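Local coordinates for protein putative oxidoreductase (Magnetospirillum magnetotacticum, PDB 3C1A) that is a putative oxidoreductase that probably binds a nicotinamide dinucleotide cofactor on its Rossmann fold, as other members of the Gfo/Idh/MocA family do, at residues 16-21 / 76-81; 39-44 / 62-67; 235-240 / 257-262. One frame throughout, in Å; residues are numbered along the deposited sequence.

Interaction 1: residues 16-21 / 76-81; sequences IGAGRW and ATPPAT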
loop_
_atom_site.group_PDB
_atom_site.type_symbol
_atom_site.label_atom_id
_atom_site.label_comp_id
_atom_site.label_asym_id
_atom_site.label_seq_id
_atom_site.Cartn_x
_atom_site.Cartn_y
_atom_site.Cartn_z
ATOM N N ILE A 16 15.014 6.348 4.141
ATOM C CA ILE A 16 15.135 6.235 5.557
ATOM C C ILE A 16 14.442 4.901 5.843
ATOM O O ILE A 16 13.230 4.770 5.635
ATOM C CB ILE A 16 14.513 7.407 6.325
ATOM C CG1 ILE A 16 15.224 8.723 5.946
ATOM C CG2 ILE A 16 14.590 7.110 7.812
ATOM C CD1 ILE A 16 14.478 9.975 6.311
ATOM N N GLY A 17 15.227 3.913 6.267
ATOM C CA GLY A 17 14.743 2.544 6.454
ATOM C C GLY A 17 15.055 2.016 7.827
ATOM O O GLY A 17 16.098 2.322 8.390
ATOM N N ALA A 18 14.143 1.236 8.389
ATOM C CA ALA A 18 14.407 0.531 9.640
ATOM C C ALA A 18 13.617 -0.764 9.641
ATOM O O ALA A 18 12.482 -0.806 9.154
ATOM C CB ALA A 18 14.026 1.392 10.838
ATOM N N GLY A 19 14.240 -1.823 10.153
ATOM C CA GLY A 19 13.580 -3.114 10.313
ATOM C C GLY A 19 13.436 -3.870 9.010
ATOM O O GLY A 19 14.362 -3.890 8.186
ATOM N N ARG A 20 12.274 -4.504 8.841
ATOM C CA ARG A 20 11.923 -5.258 7.627
ATOM C C ARG A 20 11.286 -4.359 6.568
ATOM O O ARG A 20 10.961 -4.816 5.476
ATOM C CB ARG A 20 10.921 -6.390 7.961
ATOM C CG ARG A 20 9.488 -5.906 8.295
ATOM C CD ARG A 20 8.604 -7.026 8.834
ATOM N NE ARG A 20 7.429 -6.539 9.580
ATOM C CZ ARG A 20 6.208 -6.325 9.074
ATOM N NH1 ARG A 20 5.961 -6.491 7.788
ATOM N NH2 ARG A 20 5.223 -5.908 9.875
ATOM N N TRP A 21 11.096 -3.091 6.909
ATOM C CA TRP A 21 10.205 -2.215 6.155
ATOM C C TRP A 21 10.799 -1.688 4.835
ATOM O O TRP A 21 10.038 -1.289 3.927
ATOM C CB TRP A 21 9.707 -1.082 7.077
ATOM C CG TRP A 21 8.974 -1.643 8.286
ATOM C CD1 TRP A 21 9.511 -1.934 9.509
ATOM C CD2 TRP A 21 7.598 -2.020 8.356
ATOM N NE1 TRP A 21 8.554 -2.453 10.338
ATOM C CE2 TRP A 21 7.369 -2.524 9.659
ATOM C CE3 TRP A 21 6.533 -1.969 7.454
ATOM C CZ2 TRP A 21 6.123 -2.983 10.079
ATOM C CZ3 TRP A 21 5.285 -2.425 7.868
ATOM C CH2 TRP A 21 5.091 -2.921 9.179
ATOM N N ALA A 76 10.549 4.236 4.822
ATOM C CA ALA A 76 10.246 2.823 4.991
ATOM C C ALA A 76 10.659 2.362 6.407
ATOM O O ALA A 76 11.494 1.493 6.577
ATOM C CB ALA A 76 10.941 2.041 3.902
ATOM N N THR A 77 10.078 3.003 7.420
ATOM C CA THR A 77 10.351 2.734 8.828
ATOM C C THR A 77 9.084 2.085 9.468
ATOM O O THR A 77 8.038 2.020 8.828
ATOM C CB THR A 77 10.745 4.055 9.586
ATOM O OG1 THR A 77 9.685 5.014 9.510
ATOM C CG2 THR A 77 12.035 4.688 9.027
ATOM N N PRO A 78 9.169 1.608 10.736
ATOM C CA PRO A 78 7.943 1.093 11.344
ATOM C C PRO A 78 6.904 2.209 11.345
ATOM O O PRO A 78 7.275 3.382 11.467
ATOM C CB PRO A 78 8.389 0.728 12.770
ATOM C CG PRO A 78 9.856 0.408 12.604
ATOM C CD PRO A 78 10.314 1.483 11.648
ATOM N N PRO A 79 5.618 1.870 11.200
ATOM C CA PRO A 79 4.606 2.908 10.982
ATOM C C PRO A 79 4.422 3.885 12.111
ATOM O O PRO A 79 4.088 5.014 11.839
ATOM C CB PRO A 79 3.307 2.123 10.759
ATOM C CG PRO A 79 3.639 0.697 10.884
ATOM C CD PRO A 79 5.047 0.516 11.241
ATOM N N ALA A 80 4.640 3.463 13.361
ATOM C CA ALA A 80 4.587 4.366 14.512
ATOM C C ALA A 80 5.584 5.535 14.377
ATOM O O ALA A 80 5.389 6.541 14.967
ATOM C CB ALA A 80 4.851 3.615 15.819
ATOM N N THR A 81 6.609 5.394 13.539
ATOM C CA THR A 81 7.574 6.478 13.337
ATOM C C THR A 81 7.329 7.338 12.071
ATOM O O THR A 81 8.072 8.313 11.809
ATOM C CB THR A 81 8.993 5.939 13.289
ATOM O OG1 THR A 81 9.188 5.145 12.101
ATOM C CG2 THR A 81 9.302 5.137 14.545
#

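Interaction 2: residues 39-44 / 62-67; sequences RLASSN and RSVVSA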
loop_
_atom_site.group_PDB
_atom_site.type_symbol
_atom_site.label_atom_id
_atom_site.label_comp_id
_atom_site.label_asym_id
_atom_site.label_seq_id
_atom_site.Cartn_x
_atom_site.Cartn_y
_atom_site.Cartn_z
ATOM N N ARG A 39 21.467 9.386 -0.522
ATOM C CA ARG A 39 21.767 9.096 0.883
ATOM C C ARG A 39 20.916 7.930 1.338
ATOM O O ARG A 39 19.821 7.698 0.808
ATOM C CB ARG A 39 21.515 10.296 1.846
ATOM C CG ARG A 39 22.173 11.588 1.458
ATOM C CD ARG A 39 22.525 12.486 2.653
ATOM N NE ARG A 39 23.100 13.739 2.178
ATOM C CZ ARG A 39 23.857 14.584 2.880
ATOM N NH1 ARG A 39 24.109 14.373 4.152
ATOM N NH2 ARG A 39 24.278 15.704 2.301
ATOM N N LEU A 40 21.414 7.231 2.350
ATOM C CA LEU A 40 20.714 6.106 2.990
ATOM C C LEU A 40 20.927 6.156 4.479
ATOM O O LEU A 40 22.076 6.153 4.931
ATOM C CB LEU A 40 21.289 4.787 2.459
ATOM C CG LEU A 40 20.778 3.488 3.076
ATOM C CD1 LEU A 40 19.270 3.321 2.787
ATOM C CD2 LEU A 40 21.633 2.305 2.557
ATOM N N ALA A 41 19.821 6.264 5.222
ATOM C CA ALA A 41 19.801 6.083 6.656
ATOM C C ALA A 41 19.102 4.763 7.007
ATOM O O ALA A 41 17.887 4.665 6.943
ATOM C CB ALA A 41 19.117 7.252 7.315
ATOM N N SER A 42 19.856 3.727 7.361
ATOM C CA SER A 42 19.242 2.415 7.639
ATOM C C SER A 42 19.867 1.688 8.822
ATOM O O SER A 42 21.083 1.612 8.915
ATOM C CB SER A 42 19.348 1.497 6.436
ATOM O OG SER A 42 18.720 0.251 6.729
ATOM N N SER A 43 19.024 1.140 9.696
ATOM C CA SER A 43 19.476 0.321 10.844
ATOM C C SER A 43 19.905 -1.079 10.404
ATOM O O SER A 43 20.605 -1.793 11.121
ATOM C CB SER A 43 18.340 0.183 11.876
ATOM O OG SER A 43 17.239 -0.574 11.364
ATOM N N ASN A 44 19.440 -1.472 9.232
ATOM C CA ASN A 44 19.605 -2.816 8.748
ATOM C C ASN A 44 20.921 -2.962 7.965
ATOM O O ASN A 44 21.058 -2.364 6.908
ATOM C CB ASN A 44 18.403 -3.141 7.875
ATOM C CG ASN A 44 18.420 -4.547 7.372
ATOM O OD1 ASN A 44 19.489 -5.149 7.189
ATOM N ND2 ASN A 44 17.228 -5.103 7.152
ATOM N N ARG A 62 17.837 12.572 10.483
ATOM C CA ARG A 62 17.811 14.023 10.341
ATOM C C ARG A 62 18.788 14.551 9.288
ATOM O O ARG A 62 18.522 15.581 8.643
ATOM C CB ARG A 62 18.065 14.703 11.679
ATOM C CG ARG A 62 16.925 14.502 12.631
ATOM C CD ARG A 62 17.229 15.070 14.004
ATOM N NE ARG A 62 16.168 14.731 14.944
ATOM C CZ ARG A 62 15.992 13.529 15.497
ATOM N NH1 ARG A 62 16.806 12.516 15.211
ATOM N NH2 ARG A 62 14.977 13.335 16.342
ATOM N N SER A 63 19.927 13.877 9.128
ATOM C CA SER A 63 20.896 14.277 8.107
ATOM C C SER A 63 20.398 14.030 6.692
ATOM O O SER A 63 20.881 14.655 5.728
ATOM C CB SER A 63 22.223 13.567 8.318
ATOM O OG SER A 63 22.724 13.834 9.627
ATOM N N VAL A 64 19.472 13.097 6.533
ATOM C CA VAL A 64 18.877 12.880 5.211
ATOM C C VAL A 64 17.980 14.046 4.837
ATOM O O VAL A 64 18.080 14.564 3.730
ATOM C CB VAL A 64 18.128 11.550 5.125
ATOM C CG1 VAL A 64 17.302 11.494 3.841
ATOM C CG2 VAL A 64 19.150 10.415 5.183
ATOM N N VAL A 65 17.147 14.508 5.775
ATOM C CA VAL A 65 16.220 15.616 5.484
ATOM C C VAL A 65 16.885 17.007 5.476
ATOM O O VAL A 65 16.338 17.957 4.920
ATOM C CB VAL A 65 14.954 15.641 6.430
ATOM C CG1 VAL A 65 14.308 14.215 6.598
ATOM C CG2 VAL A 65 15.242 16.253 7.764
ATOM N N SER A 66 18.063 17.128 6.080
ATOM C CA SER A 66 18.817 18.388 6.027
ATOM C C SER A 66 19.738 18.471 4.825
ATOM O O SER A 66 20.451 19.457 4.678
ATOM C CB SER A 66 19.661 18.586 7.279
ATOM O OG SER A 66 18.838 18.627 8.428
ATOM N N ALA A 67 19.736 17.440 3.988
ATOM C CA ALA A 67 20.688 17.290 2.905
ATOM C C ALA A 67 20.283 18.201 1.769
ATOM O O ALA A 67 19.128 18.151 1.348
ATOM C CB ALA A 67 20.713 15.823 2.438
#

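Interaction 3: residues 235-240 / 257-262; sequences AVFGEA and PPQPDG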
loop_
_atom_site.group_PDB
_atom_site.type_symbol
_atom_site.label_atom_id
_atom_site.label_comp_id
_atom_site.label_asym_id
_atom_site.label_seq_id
_atom_site.Cartn_x
_atom_site.Cartn_y
_atom_site.Cartn_z
ATOM N N ALA A 235 -12.072 -10.065 -5.941
ATOM C CA ALA A 235 -13.072 -10.263 -6.976
ATOM C C ALA A 235 -14.000 -9.077 -6.917
ATOM O O ALA A 235 -14.332 -8.661 -5.832
ATOM C CB ALA A 235 -13.838 -11.549 -6.728
ATOM N N VAL A 236 -14.387 -8.520 -8.057
ATOM C CA VAL A 236 -15.374 -7.424 -8.091
ATOM C C VAL A 236 -16.609 -7.959 -8.830
ATOM O O VAL A 236 -16.531 -8.325 -9.988
ATOM C CB VAL A 236 -14.837 -6.102 -8.746
ATOM C CG1 VAL A 236 -15.932 -5.020 -8.750
ATOM C CG2 VAL A 236 -13.629 -5.576 -7.961
ATOM N N PHE A 237 -17.726 -8.048 -8.128
ATOM C CA PHE A 237 -18.924 -8.677 -8.679
ATOM C C PHE A 237 -19.819 -7.581 -9.210
ATOM O O PHE A 237 -20.206 -6.663 -8.493
ATOM C CB PHE A 237 -19.685 -9.506 -7.621
ATOM C CG PHE A 237 -18.863 -10.606 -6.992
ATOM C CD1 PHE A 237 -18.843 -11.885 -7.529
ATOM C CD2 PHE A 237 -18.140 -10.360 -5.832
ATOM C CE1 PHE A 237 -18.097 -12.882 -6.961
ATOM C CE2 PHE A 237 -17.385 -11.371 -5.242
ATOM C CZ PHE A 237 -17.345 -12.622 -5.819
ATOM N N GLY A 238 -20.183 -7.682 -10.471
ATOM C CA GLY A 238 -21.149 -6.737 -11.029
ATOM C C GLY A 238 -22.357 -7.426 -11.592
ATOM O O GLY A 238 -22.456 -8.660 -11.598
ATOM N N GLU A 239 -23.270 -6.631 -12.135
ATOM C CA GLU A 239 -24.510 -7.166 -12.715
ATOM C C GLU A 239 -24.279 -8.074 -13.933
ATOM O O GLU A 239 -25.104 -8.942 -14.237
ATOM C CB GLU A 239 -25.414 -6.038 -13.173
ATOM C CG GLU A 239 -25.983 -5.209 -12.090
ATOM C CD GLU A 239 -26.923 -4.166 -12.618
ATOM O OE1 GLU A 239 -26.879 -3.886 -13.841
ATOM O OE2 GLU A 239 -27.689 -3.612 -11.792
ATOM N N ALA A 240 -23.194 -7.838 -14.654
ATOM C CA ALA A 240 -22.969 -8.462 -15.959
ATOM C C ALA A 240 -21.723 -9.323 -16.054
ATOM O O ALA A 240 -21.534 -9.980 -17.056
ATOM C CB ALA A 240 -22.942 -7.377 -17.046
ATOM N N PRO A 257 -18.401 -14.968 -15.563
ATOM C CA PRO A 257 -19.817 -14.595 -15.590
ATOM C C PRO A 257 -20.316 -13.871 -14.358
ATOM O O PRO A 257 -19.686 -13.921 -13.314
ATOM C CB PRO A 257 -20.536 -15.938 -15.751
ATOM C CG PRO A 257 -19.489 -16.841 -16.394
ATOM C CD PRO A 257 -18.206 -16.419 -15.746
ATOM N N PRO A 258 -21.477 -13.228 -14.476
ATOM C CA PRO A 258 -22.100 -12.627 -13.304
ATOM C C PRO A 258 -22.519 -13.648 -12.229
ATOM O O PRO A 258 -22.731 -14.839 -12.492
ATOM C CB PRO A 258 -23.309 -11.906 -13.885
ATOM C CG PRO A 258 -23.631 -12.625 -15.168
ATOM C CD PRO A 258 -22.285 -13.067 -15.691
ATOM N N GLN A 259 -22.632 -13.166 -11.003
ATOM C CA GLN A 259 -23.152 -13.986 -9.928
ATOM C C GLN A 259 -24.180 -13.198 -9.146
ATOM O O GLN A 259 -24.258 -11.964 -9.253
ATOM C CB GLN A 259 -22.033 -14.381 -8.993
ATOM C CG GLN A 259 -20.823 -14.921 -9.717
ATOM C CD GLN A 259 -19.943 -15.715 -8.805
ATOM O OE1 GLN A 259 -20.033 -15.559 -7.585
ATOM N NE2 GLN A 259 -19.113 -16.601 -9.373
ATOM N N PRO A 260 -25.021 -13.903 -8.408
ATOM C CA PRO A 260 -25.620 -13.337 -7.210
ATOM C C PRO A 260 -24.951 -13.747 -5.866
ATOM O O PRO A 260 -25.061 -12.996 -4.906
ATOM C CB PRO A 260 -27.054 -13.848 -7.287
ATOM C CG PRO A 260 -27.009 -15.032 -8.345
ATOM C CD PRO A 260 -25.602 -15.205 -8.755
ATOM N N ASP A 261 -24.267 -14.891 -5.788
ATOM C CA ASP A 261 -23.862 -15.457 -4.471
ATOM C C ASP A 261 -22.605 -14.854 -3.816
ATOM O O ASP A 261 -22.354 -15.081 -2.617
ATOM C CB ASP A 261 -23.716 -16.981 -4.535
ATOM C CG ASP A 261 -22.664 -17.438 -5.540
ATOM O OD1 ASP A 261 -21.631 -16.762 -5.693
ATOM O OD2 ASP A 261 -22.855 -18.494 -6.172
ATOM N N GLY A 262 -21.807 -14.101 -4.572
ATOM C CA GLY A 262 -20.586 -13.541 -4.009
ATOM C C GLY A 262 -19.490 -14.542 -3.695
ATOM O O GLY A 262 -18.529 -14.205 -3.030
HETATM O O HOH W 1 -21.035 -10.901 -10.409
#

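Interaction 1: residues 16-21 / 76-81
Gly17 and Ala76 form a parallel bridge where strands 11-17 and 72-76 end side by side, their CA atoms 4.7 Å apart. Two backbone bonds hold it: Ala76 N gives its hydrogen to Ile16 O at 2.9 Å, nearly straight onto the carbonyl, and Ala18 N donates to Ala76 O at 3.2 Å, reaching that oxygen from 33° outside its carbonyl plane. Gly17 CA adds a CA-H...O contact to the same oxygen. Beyond the bridge the chain folds through a type II' turn from Ala18 to Trp21, with Gly19 at a positive phi; this is the glycine-rich loop of the Rossmann fold. The turn carries Trp21 back over the loop that follows strand 72-76. With CG beside its own backbone N (chi1 -59°), the indole lays one face over Thr77 O, Pro78 CA and Pro79 CD: Pro78 CA sits 3.9 Å from the centroid of the five-membered ring and Pro79 CD 4.1 Å from that of the six-membered ring, two CH-pi contacts. Over the opposite face lies Arg20 CZ, whose guanidinium forms a salt bridge with Asp171. Nearer the strands, Thr77 CG2 runs alongside Ile16 CG2 at 3.7 Å; Ala18 CB meets Pro78 CD. Thr77 turns its hydroxyl the other way: OG1 donates to Thr81 OG1 at 2.6 Å, which in turn donates to Pro78 O, an acceptor also used by Thr81 N. Polar bonds therefore fix the strand ends, and the indole, packed between the prolines and a guanidinium, probably steadies the loops beyond them, at the end of the sheet where Rossmann domains bind the dinucleotide.

Interaction 2: residues 39-44 / 62-67
Arg39 sets its CG beside the backbone N (chi1 -52°) and runs extended from CG to NE, a course that takes the guanidinium across to Ala67; Val64 has CG1 anti to its backbone N (chi1 169°), which leaves CG2 beside that N and turned toward the strand. Val64 CG2 meets Ala41 CB at 3.8 Å and touches Arg39 CB more loosely, at 4.1 Å. Farther out, Ala67 CB lies over one face of the guanidinium, displaced toward its rim and 3.2 Å from Arg39 NE, so the methyl is pressed closely against the flat group. Strand 35-42 and helix 62-65 belong to the Rossmann domain, and the contact seats this short helix against its parallel sheet; Val64 also touches Ala14 and Ile16 of the adjoining strand 11-17. No hydrogen bond crosses between the two segments. Ser63 O stands 3.6 Å from Arg39 NH1 in an oblique position, and the charge finds its mates elsewhere: NE forms a salt bridge with Glu69 and NH1 another with Glu58. A methionine in place of Arg39 would probably leave Glu58 and Glu69 without this positive partner and Ala67 without the flat group it rests on.

Interaction 3: residues 235-240 / 257-262
Phe237 reaches from strand 229-238 to Gly262, joining the mixed sheet of the Gfo/Idh/MocA C-terminal domain to the loop that follows strand 254-256. This is the tight half of the contact. Phe237 is buried, and with CG anti to its carbonyl carbon (chi1 -58°) it sends the ring out to the loop, where Gly262 CA lies over one face, 3.9 Å from the centroid and 16° off the normal: a CH-pi contact. Gly262 has a positive phi, which favours glycine, and its carbonyl oxygen comes to 3.4 Å from Phe237 CZ while accepting a hydrogen bond from Arg152 of the neighbouring strand 148-158. The side chain of Gln259 crosses the ring obliquely, its amide plane turned about 40° from that of the phenyl. Thr242 and Ala150 also touch the phenylalanine, placing it within the sheet's own packing. The other half is looser and lies at the surface. Across the pair, Pro258 meets backbone atoms of Glu239 and Ala240: its CB is 3.5 Å from Glu239 O and its CD 3.5 Å from Ala240 O, while the CB atoms of Glu239 and Ala240 are directed away from the loop. Pro257 O has its partner outside the pair, in the hydroxyl of Thr242. No direct hydrogen bond links the two segments; between the two halves a water stands in for one. It lies at the edge of the Phe237 ring, in its plane, donating to Gly238 O at 2.9 Å and accepting from Gln259 N at 2.8 Å.

How the interactions relate
Interactions 1 and 2 share the parallel Rossmann sheet and touch: Gly17 N lies 2.8 Å from Ala41 O, probably a hydrogen bond between neighbouring strands, and the turn at Gly19 meets Ser43 and Asn44. Both are largely buried, but interaction 1 joins strand ends by backbone bonds and an aromatic ring, whereas interaction 2 seats a helix on the sheet through methyl groups and an arginine paired with outside glutamates. Interaction 3 stands apart in the other domain, its centre about 39 Å from that of interaction 1 and about 48 Å from that of interaction 2. Partly buried, it combines a phenyl ring, a surface proline against backbone, and a bridging water.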